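Local coordinates for protein Two-component response regulator yesN (Fusobacterium nucleatum, PDB 3LSG) that probably binds specific DNA sequences as a transcription factor of a two-component system, this chain being its C-terminal helix-turn-helix domain, at residues Glu58-Leu63 and Glu76-Glu81. Numbering follows the deposited sequence.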
# COMPACT_ATOMS: atom_id res chain seq x y z
N GLU A 58 4.19 15.03 -0.07
CA GLU A 58 4.48 16.41 -0.39
C GLU A 58 3.19 17.22 -0.51
O GLU A 58 3.12 18.35 -0.03
CB GLU A 58 5.36 16.52 -1.64
CG GLU A 58 6.79 16.03 -1.35
CD GLU A 58 7.69 15.89 -2.57
OE1 GLU A 58 7.19 15.92 -3.72
OE2 GLU A 58 8.91 15.72 -2.38
N LYS A 59 2.16 16.64 -1.11
CA LYS A 59 0.86 17.30 -1.19
C LYS A 59 0.23 17.41 0.21
O LYS A 59 -0.36 18.43 0.55
CB LYS A 59 -0.07 16.56 -2.15
CG LYS A 59 -1.43 17.21 -2.38
CD LYS A 59 -1.30 18.67 -2.80
CE LYS A 59 -2.60 19.19 -3.44
NZ LYS A 59 -2.48 20.60 -3.90
N ALA A 60 0.41 16.39 1.04
CA ALA A 60 -0.13 16.43 2.39
C ALA A 60 0.50 17.59 3.15
O ALA A 60 -0.18 18.36 3.82
CB ALA A 60 0.14 15.12 3.10
N LYS A 61 1.82 17.70 3.03
CA LYS A 61 2.56 18.81 3.63
C LYS A 61 1.97 20.16 3.21
O LYS A 61 1.69 21.02 4.04
CB LYS A 61 4.03 18.75 3.21
CG LYS A 61 4.86 19.96 3.66
CD LYS A 61 6.32 19.84 3.24
CE LYS A 61 7.02 21.19 3.30
NZ LYS A 61 8.48 21.05 2.99
N LEU A 62 1.76 20.32 1.92
CA LEU A 62 1.22 21.56 1.37
C LEU A 62 -0.14 21.89 2.00
O LEU A 62 -0.37 23.01 2.46
CB LEU A 62 1.13 21.46 -0.16
CG LEU A 62 0.55 22.64 -0.94
CD1 LEU A 62 1.22 23.95 -0.54
CD2 LEU A 62 0.66 22.41 -2.45
N LEU A 63 -1.04 20.92 2.03
CA LEU A 63 -2.37 21.15 2.59
C LEU A 63 -2.34 21.46 4.09
O LEU A 63 -3.08 22.32 4.58
CB LEU A 63 -3.26 19.94 2.32
CG LEU A 63 -3.55 19.66 0.84
CD1 LEU A 63 -4.27 18.34 0.70
CD2 LEU A 63 -4.40 20.77 0.23
N GLU A 76 -8.00 11.95 2.25
CA GLU A 76 -8.82 11.73 1.07
C GLU A 76 -8.24 12.44 -0.15
O GLU A 76 -8.24 11.92 -1.25
CB GLU A 76 -10.24 12.23 1.32
CG GLU A 76 -11.16 12.12 0.12
CD GLU A 76 -12.57 12.55 0.46
OE1 GLU A 76 -12.71 13.58 1.15
OE2 GLU A 76 -13.52 11.86 0.03
N GLN A 77 -7.74 13.65 0.06
CA GLN A 77 -7.27 14.46 -1.05
C GLN A 77 -5.90 14.04 -1.58
O GLN A 77 -5.48 14.49 -2.64
CB GLN A 77 -7.28 15.94 -0.66
CG GLN A 77 -8.69 16.43 -0.48
CD GLN A 77 -8.78 17.91 -0.19
OE1 GLN A 77 -7.91 18.68 -0.59
NE2 GLN A 77 -9.83 18.31 0.51
N VAL A 78 -5.20 13.18 -0.85
CA VAL A 78 -3.90 12.69 -1.34
C VAL A 78 -3.93 11.19 -1.63
O VAL A 78 -2.89 10.54 -1.69
CB VAL A 78 -2.72 13.08 -0.41
CG1 VAL A 78 -2.73 14.58 -0.19
CG2 VAL A 78 -2.82 12.34 0.92
N GLY A 79 -5.13 10.65 -1.80
CA GLY A 79 -5.25 9.28 -2.26
C GLY A 79 -5.30 8.20 -1.19
O GLY A 79 -5.08 7.04 -1.51
N PHE A 80 -5.60 8.56 0.06
CA PHE A 80 -5.72 7.57 1.14
C PHE A 80 -7.16 7.42 1.58
O PHE A 80 -7.78 8.39 2.00
CB PHE A 80 -4.91 8.01 2.37
CG PHE A 80 -3.44 7.76 2.25
CD1 PHE A 80 -2.86 6.63 2.80
CD2 PHE A 80 -2.62 8.68 1.59
CE1 PHE A 80 -1.49 6.41 2.69
CE2 PHE A 80 -1.27 8.47 1.49
CZ PHE A 80 -0.70 7.33 2.03
N GLU A 81 -7.71 6.20 1.54
CA GLU A 81 -9.07 6.02 2.02
C GLU A 81 -9.11 5.85 3.54
O GLU A 81 -10.15 6.06 4.16
CB GLU A 81 -9.82 4.88 1.29
CG GLU A 81 -8.96 3.76 0.70
CD GLU A 81 -9.78 2.81 -0.19
OE1 GLU A 81 -9.22 1.79 -0.69
OE2 GLU A 81 -10.99 3.08 -0.39
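The carboxamide of Gln77 is the flat group here, meeting Leu63 through its oxygen: Leu63 CD1 lies 3.9 Å from Gln77 OE1, raised obliquely above one face of the amide. Leu63 CD2 approaches OE1 on that same side, closer to the amide plane, while NE2 forms the edge farther from the leucine. These are van der Waals contacts, and the aliphatic root of Gln77 adds to them, its CB standing 4.1 Å from Leu63 CD1. With chi2 of Gln77 extended (-176°), the amide is carried out alongside the leucine fork.

Next along the chain, Val78 makes its approach through one methyl. CG1 is turned anti to its own carbonyl carbon (chi1 -54°), a setting that aims it at the helical surface built by Lys59, Ala60 and Leu63. Val78 CG1 rests 3.7 Å from Lys59 CG. The same CG1 of Val78 stands 3.8 Å from Ala60 N, and it reaches Leu63 CD1 too; Ala60 CB, with its single small methyl, sits at its flank. Lys59 offers only the start of its chain: a bend at chi2 leads the ammonium end away from the valine. Val78 is also where the backbone leaves the helix, and Gly79 follows with positive phi (90°), where a side chain would be jammed against the carbonyl O of Val78, which calls for glycine.

Helix 48-66 thus packs on the end of helix 71-77 and the turn after it, with Ile74 continuing the apolar layer against Ala60 and Leu63. As in AraC-type domains, 48-66 is probably the long helix joining two helix-turn-helix motifs, and residues 78-82 form the turn between helices 71-77 and 83-94. Phe80 reaches back to Arg56 and Met57, and Phe86 of helix 83-94 covers Ala60, joining all three helices in one core.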